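Local coordinates for GH127 beta-L-arabinofuranoside (Geobacillus stearothermophilus, PDB 4QK0), which probably hydrolyses beta-L-arabinofuranosidic bonds, releasing L-arabinose from arabinose-containing sugars as a glycoside hydrolase of family 127, at residues W82-A85 with V86-L90; E97-K100 with L101-V105. All coordinates share one frame; numbering follows the deposited sequence.

Contact 1 (W82-A85 with V86-L90)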
ATOM      1  N   TRP A  82      20.038   6.405 -26.571  1.00 24.31           N
ATOM      2  CA  TRP A  82      19.499   6.453 -27.932  1.00 25.87           C
ATOM      3  C   TRP A  82      20.620   6.014 -28.921  1.00 24.60           C
ATOM      4  O   TRP A  82      20.391   5.151 -29.791  1.00 23.21           O
ATOM      5  CB  TRP A  82      18.937   7.854 -28.254  1.00 27.70           C
ATOM      6  CG  TRP A  82      18.347   8.028 -29.614  1.00 31.02           C
ATOM      7  CD1 TRP A  82      17.042   7.830 -29.975  1.00 34.86           C
ATOM      8  CD2 TRP A  82      19.034   8.402 -30.811  1.00 31.84           C
ATOM      9  NE1 TRP A  82      16.892   8.052 -31.321  1.00 35.59           N
ATOM     10  CE2 TRP A  82      18.089   8.425 -31.847  1.00 33.28           C
ATOM     11  CE3 TRP A  82      20.347   8.750 -31.101  1.00 32.22           C
ATOM     12  CZ2 TRP A  82      18.424   8.761 -33.157  1.00 35.67           C
ATOM     13  CZ3 TRP A  82      20.668   9.114 -32.405  1.00 34.36           C
ATOM     14  CH2 TRP A  82      19.713   9.112 -33.408  1.00 31.73           C
ATOM     15  N   LEU A  83      21.838   6.540 -28.737  1.00 25.12           N
ATOM     16  CA  LEU A  83      22.980   6.111 -29.599  1.00 26.40           C
ATOM     17  C   LEU A  83      23.251   4.606 -29.520  1.00 26.22           C
ATOM     18  O   LEU A  83      23.490   3.953 -30.528  1.00 27.81           O
ATOM     19  CB  LEU A  83      24.240   6.859 -29.245  1.00 26.85           C
ATOM     20  CG  LEU A  83      24.241   8.348 -29.660  1.00 25.83           C
ATOM     21  CD1 LEU A  83      25.387   9.074 -29.001  1.00 25.48           C
ATOM     22  CD2 LEU A  83      24.329   8.489 -31.160  1.00 27.55           C
ATOM     23  N   GLU A  84      23.147   4.049 -28.324  1.00 26.97           N
ATOM     24  CA  GLU A  84      23.406   2.643 -28.141  1.00 24.96           C
ATOM     25  C   GLU A  84      22.405   1.810 -28.878  1.00 24.46           C
ATOM     26  O   GLU A  84      22.756   0.833 -29.572  1.00 22.35           O
ATOM     27  CB  GLU A  84      23.455   2.257 -26.660  1.00 24.79           C
ATOM     28  CG  GLU A  84      23.946   0.812 -26.477  1.00 28.16           C
ATOM     29  CD  GLU A  84      23.813   0.253 -25.059  1.00 29.65           C
ATOM     30  OE1 GLU A  84      23.651   1.045 -24.123  1.00 30.56           O
ATOM     31  OE2 GLU A  84      23.904  -0.990 -24.892  1.00 32.24           O
ATOM     32  N   ALA A  85      21.144   2.158 -28.757  1.00 24.20           N
ATOM     33  CA  ALA A  85      20.132   1.427 -29.532  1.00 23.78           C
ATOM     34  C   ALA A  85      20.335   1.563 -31.048  1.00 22.88           C
ATOM     35  O   ALA A  85      20.114   0.617 -31.807  1.00 25.06           O
ATOM     36  CB  ALA A  85      18.750   1.913 -29.176  1.00 24.49           C
ATOM     37  N   VAL A  86      20.679   2.763 -31.483  1.00 26.34           N
ATOM     38  CA  VAL A  86      20.881   3.028 -32.914  1.00 28.68           C
ATOM     39  C   VAL A  86      22.010   2.148 -33.445  1.00 28.48           C
ATOM     40  O   VAL A  86      21.855   1.519 -34.469  1.00 27.93           O
ATOM     41  CB  VAL A  86      21.168   4.532 -33.141  1.00 30.78           C
ATOM     42  CG1 VAL A  86      21.869   4.767 -34.458  1.00 31.88           C
ATOM     43  CG2 VAL A  86      19.879   5.339 -33.092  1.00 32.28           C
ATOM     44  N   ALA A  87      23.100   2.066 -32.684  1.00 26.80           N
ATOM     45  CA  ALA A  87      24.188   1.107 -32.963  1.00 26.79           C
ATOM     46  C   ALA A  87      23.708  -0.275 -33.234  1.00 29.16           C
ATOM     47  O   ALA A  87      24.070  -0.890 -34.261  1.00 30.15           O
ATOM     48  CB  ALA A  87      25.169   1.080 -31.812  1.00 25.80           C
ATOM     49  N   TYR A  88      22.835  -0.796 -32.361  1.00 28.63           N
ATOM     50  CA  TYR A  88      22.336  -2.158 -32.563  1.00 26.84           C
ATOM     51  C   TYR A  88      21.444  -2.232 -33.769  1.00 27.94           C
ATOM     52  O   TYR A  88      21.403  -3.272 -34.456  1.00 26.71           O
ATOM     53  CB  TYR A  88      21.595  -2.697 -31.333  1.00 28.50           C
ATOM     54  CG  TYR A  88      22.427  -2.710 -30.064  1.00 30.54           C
ATOM     55  CD1 TYR A  88      23.729  -3.176 -30.066  1.00 31.81           C
ATOM     56  CD2 TYR A  88      21.896  -2.275 -28.864  1.00 29.99           C
ATOM     57  CE1 TYR A  88      24.489  -3.211 -28.899  1.00 33.69           C
ATOM     58  CE2 TYR A  88      22.649  -2.281 -27.697  1.00 33.40           C
ATOM     59  CZ  TYR A  88      23.942  -2.758 -27.717  1.00 34.32           C
ATOM     60  OH  TYR A  88      24.685  -2.747 -26.568  1.00 32.10           O
ATOM     61  N   LEU A  89      20.689  -1.166 -34.026  1.00 27.99           N
ATOM     62  CA  LEU A  89      19.828  -1.176 -35.208  1.00 28.84           C
ATOM     63  C   LEU A  89      20.657  -1.268 -36.493  1.00 28.44           C
ATOM     64  O   LEU A  89      20.289  -1.987 -37.441  1.00 28.55           O
ATOM     65  CB  LEU A  89      18.942   0.054 -35.246  1.00 29.19           C
ATOM     66  CG  LEU A  89      17.791  -0.054 -34.234  1.00 28.87           C
ATOM     67  CD1 LEU A  89      17.031   1.263 -34.220  1.00 30.21           C
ATOM     68  CD2 LEU A  89      16.836  -1.160 -34.542  1.00 28.54           C
ATOM     69  N   LEU A  90      21.758  -0.528 -36.516  1.00 30.72           N
ATOM     70  CA  LEU A  90      22.657  -0.528 -37.658  1.00 33.59           C
ATOM     71  C   LEU A  90      23.365  -1.842 -37.903  1.00 36.82           C
ATOM     72  O   LEU A  90      23.774  -2.072 -39.021  1.00 41.82           O
ATOM     73  CB  LEU A  90      23.697   0.579 -37.525  1.00 34.80           C
ATOM     74  CG  LEU A  90      23.145   2.005 -37.526  1.00 33.76           C
ATOM     75  CD1 LEU A  90      24.235   3.019 -37.255  1.00 35.93           C
ATOM     76  CD2 LEU A  90      22.447   2.348 -38.839  1.00 36.70           C
TER

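Contact 2 (E97-K100 with L101-V105)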
ATOM      1  N   GLU A  97      21.281   7.424 -43.362  1.00 39.61           N
ATOM      2  CA  GLU A  97      20.747   8.631 -42.706  1.00 46.38           C
ATOM      3  C   GLU A  97      20.803   8.555 -41.231  1.00 40.65           C
ATOM      4  O   GLU A  97      21.223   9.494 -40.611  1.00 33.53           O
ATOM      5  CB  GLU A  97      19.316   8.911 -43.041  1.00 56.37           C
ATOM      6  CG  GLU A  97      19.260   9.445 -44.435  1.00 67.36           C
ATOM      7  CD  GLU A  97      18.512  10.733 -44.446  1.00 77.05           C
ATOM      8  OE1 GLU A  97      17.311  10.653 -44.089  1.00 83.95           O
ATOM      9  OE2 GLU A  97      19.130  11.789 -44.766  1.00 83.54           O
ATOM     10  N   LEU A  98      20.390   7.408 -40.699  1.00 37.51           N
ATOM     11  CA  LEU A  98      20.470   7.166 -39.279  1.00 37.94           C
ATOM     12  C   LEU A  98      21.928   7.212 -38.828  1.00 36.26           C
ATOM     13  O   LEU A  98      22.267   7.867 -37.876  1.00 34.09           O
ATOM     14  CB  LEU A  98      19.846   5.805 -38.965  1.00 40.77           C
ATOM     15  CG  LEU A  98      19.611   5.485 -37.494  1.00 39.73           C
ATOM     16  CD1 LEU A  98      18.894   6.621 -36.773  1.00 38.35           C
ATOM     17  CD2 LEU A  98      18.831   4.184 -37.370  1.00 38.65           C
ATOM     18  N   GLU A  99      22.802   6.567 -39.588  1.00 37.61           N
ATOM     19  CA  GLU A  99      24.214   6.592 -39.273  1.00 38.25           C
ATOM     20  C   GLU A  99      24.805   8.008 -39.279  1.00 40.72           C
ATOM     21  O   GLU A  99      25.670   8.350 -38.474  1.00 32.38           O
ATOM     22  CB  GLU A  99      24.951   5.703 -40.252  1.00 41.42           C
ATOM     23  CG  GLU A  99      26.341   5.357 -39.776  1.00 45.51           C
ATOM     24  CD  GLU A  99      26.891   4.069 -40.388  1.00 48.53           C
ATOM     25  OE1 GLU A  99      26.086   3.182 -40.771  1.00 49.24           O
ATOM     26  OE2 GLU A  99      28.136   3.957 -40.462  1.00 47.57           O
ATOM     27  N   LYS A 100      24.325   8.834 -40.210  1.00 40.63           N
ATOM     28  CA  LYS A 100      24.731  10.229 -40.310  1.00 40.86           C
ATOM     29  C   LYS A 100      24.276  11.025 -39.077  1.00 38.42           C
ATOM     30  O   LYS A 100      25.048  11.807 -38.511  1.00 39.55           O
ATOM     31  CB  LYS A 100      24.159  10.805 -41.626  1.00 53.56           C
ATOM     32  CG  LYS A 100      24.097  12.329 -41.780  1.00 59.53           C
ATOM     33  CD  LYS A 100      25.471  12.928 -42.020  1.00 64.53           C
ATOM     34  CE  LYS A 100      25.346  14.422 -42.306  1.00 62.62           C
ATOM     35  NZ  LYS A 100      26.622  15.132 -42.021  1.00 59.80           N
ATOM     36  N   LEU A 101      23.018  10.839 -38.657  1.00 37.88           N
ATOM     37  CA  LEU A 101      22.521  11.482 -37.442  1.00 37.02           C
ATOM     38  C   LEU A 101      23.439  11.139 -36.282  1.00 33.73           C
ATOM     39  O   LEU A 101      23.831  12.002 -35.543  1.00 34.89           O
ATOM     40  CB  LEU A 101      21.108  11.026 -37.103  1.00 39.08           C
ATOM     41  CG  LEU A 101      20.015  11.443 -38.065  1.00 40.35           C
ATOM     42  CD1 LEU A 101      18.682  10.838 -37.611  1.00 47.43           C
ATOM     43  CD2 LEU A 101      19.889  12.961 -38.164  1.00 38.83           C
ATOM     44  N   ALA A 102      23.761   9.862 -36.134  1.00 31.19           N
ATOM     45  CA  ALA A 102      24.632   9.406 -35.032  1.00 27.71           C
ATOM     46  C   ALA A 102      26.010   9.990 -35.121  1.00 28.03           C
ATOM     47  O   ALA A 102      26.537  10.520 -34.136  1.00 26.32           O
ATOM     48  CB  ALA A 102      24.710   7.892 -35.029  1.00 26.67           C
ATOM     49  N   ASP A 103      26.605   9.927 -36.312  1.00 29.11           N
ATOM     50  CA  ASP A 103      27.933  10.550 -36.519  1.00 32.60           C
ATOM     51  C   ASP A 103      27.988  12.020 -36.126  1.00 31.29           C
ATOM     52  O   ASP A 103      28.957  12.432 -35.538  1.00 31.66           O
ATOM     53  CB  ASP A 103      28.434  10.323 -37.965  1.00 34.06           C
ATOM     54  CG  ASP A 103      28.847   8.847 -38.224  1.00 40.81           C
ATOM     55  OD1 ASP A 103      29.110   8.094 -37.255  1.00 41.32           O
ATOM     56  OD2 ASP A 103      28.864   8.432 -39.384  1.00 41.92           O
ATOM     57  N   ASP A 104      26.940  12.789 -36.437  1.00 32.84           N
ATOM     58  CA  ASP A 104      26.901  14.211 -36.145  1.00 34.01           C
ATOM     59  C   ASP A 104      26.772  14.441 -34.645  1.00 31.10           C
ATOM     60  O   ASP A 104      27.373  15.365 -34.107  1.00 28.63           O
ATOM     61  CB  ASP A 104      25.707  14.902 -36.838  1.00 44.57           C
ATOM     62  CG  ASP A 104      25.845  14.964 -38.380  1.00 50.12           C
ATOM     63  OD1 ASP A 104      26.965  14.762 -38.895  1.00 52.50           O
ATOM     64  OD2 ASP A 104      24.820  15.237 -39.074  1.00 57.35           O
ATOM     65  N   VAL A 105      25.947  13.633 -33.979  1.00 26.19           N
ATOM     66  CA  VAL A 105      25.816  13.733 -32.541  1.00 24.77           C
ATOM     67  C   VAL A 105      27.153  13.432 -31.928  1.00 22.50           C
ATOM     68  O   VAL A 105      27.608  14.118 -31.027  1.00 21.62           O
ATOM     69  CB  VAL A 105      24.764  12.729 -31.995  1.00 28.41           C
ATOM     70  CG1 VAL A 105      24.794  12.647 -30.474  1.00 28.25           C
ATOM     71  CG2 VAL A 105      23.374  13.105 -32.484  1.00 29.82           C
TER

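Contact 1 (W82-A85 with V86-L90)
Two i to i+4 pairs, Trp82 with Val86 and Glu84 with Tyr88, lie along helix 76-92, buried along this part, in the GH127 catalytic domain, which belongs to the six-hairpin clan of helical glycosidases. Val86 meets the indole in a CH-pi contact: its CG2 stands 3.6 Å from the centroid of the six-membered ring of Trp82, only 6° off the ring normal. Valine, branched at CB, suits this place because one of its two methyls, CG2, can rest over the ring face. Trp82 holds CG anti to its backbone nitrogen (chi1 -179°), which brings the benzo half of the indole over the next turn; NE1 bonds to Ile35 O of helix 22-42, and the ring stacks with Trp39.

The second pair is polar. Tyr88 OH donates to Glu84 OE2 at 2.6 Å, meeting the anti lone pair of that oxygen, with the carboxylate and phenol planes 68° apart. The glutamate reaches there on an extended chain, while its OE1 forms a salt bridge with Arg419 of helix 413-422, so both carboxylate oxygens have partners in this buried setting. Beneath the phenol lies the backbone: Glu84 O accepts the hydrogen bond of Tyr88 N at 3.2 Å and also sits under one face of the Tyr88 ring, 3.3 Å from CD2.

Contact 2 (E97-K100 with L101-V105)
Glu99 OE2 is gripped by two cations, Lys160 NZ and Arg94 NH1, and Lys160 also forms a salt bridge with Asp103 OD2, one turn further along helix 96-112 of the GH127 catalytic domain. The i to i+4 acids run side by side and point the same way, their carboxylate planes 81° apart. Glu99 OE2 and Asp103 OD2 are 4.7 Å from each other, and the shared lysine probably offsets the repulsion between these like charges. The short aspartate remains close to the helix backbone, its CG 3.2 Å from Glu99 O, whereas the longer glutamate reaches away from the helix backbone on an extended chain with CG anti to the backbone nitrogen (chi1 -164°). Asp103 OD1 is hydrogen-bonded to Tyr154 OH of helix 140-158, so its two oxygens serve different partners. Were Asp103 replaced by an alanine, Tyr154 OH would probably lose this mate and Lys160 would have one carboxylate fewer to balance its charge.

In the backbone of the same turn, the bond from Asp103 N to Glu99 O is 2.8 Å long. On the exposed side, Lys100 and Asp104 form a second i to i+4 pair, this one a salt bridge. The lysine chain bends at chi2 (74°) and swings its amine toward the aspartate, whose OD1 receives NZ through its syn lone pair at 3.2 Å. A long, flexible side chain suits this solvent-facing side of the helix, where it can lie along the surface to its mate. Leu98 and Leu101 supply an apolar edge facing other helices: Leu101 packs on Trp39, and its CD1 lies 4.3 Å from Leu98 CD1.

Overall arrangement
Contacts 1 and 2 belong to successive helices, 76-92 and 96-112, which run roughly antiparallel and pack against each other as a helical hairpin; the centres of the contacts are about 10 Å apart. The joint is apolar: Val86 CG1 meets Leu98 CG at 3.9 Å, and Leu83 reaches both Val105, CD1 to CG1 at 3.9 Å, and Ala102, CD2 to CB at 3.9 Å. Contact 1 is the deeper, its centre about 16 Å from the centre of the chain against about 26 Å for contact 2, in keeping with its wholly buried residues and with the mix of buried and exposed residues in 97-105. Helices 22-42 and 140-158 touch both, binding the pair into the helical domain.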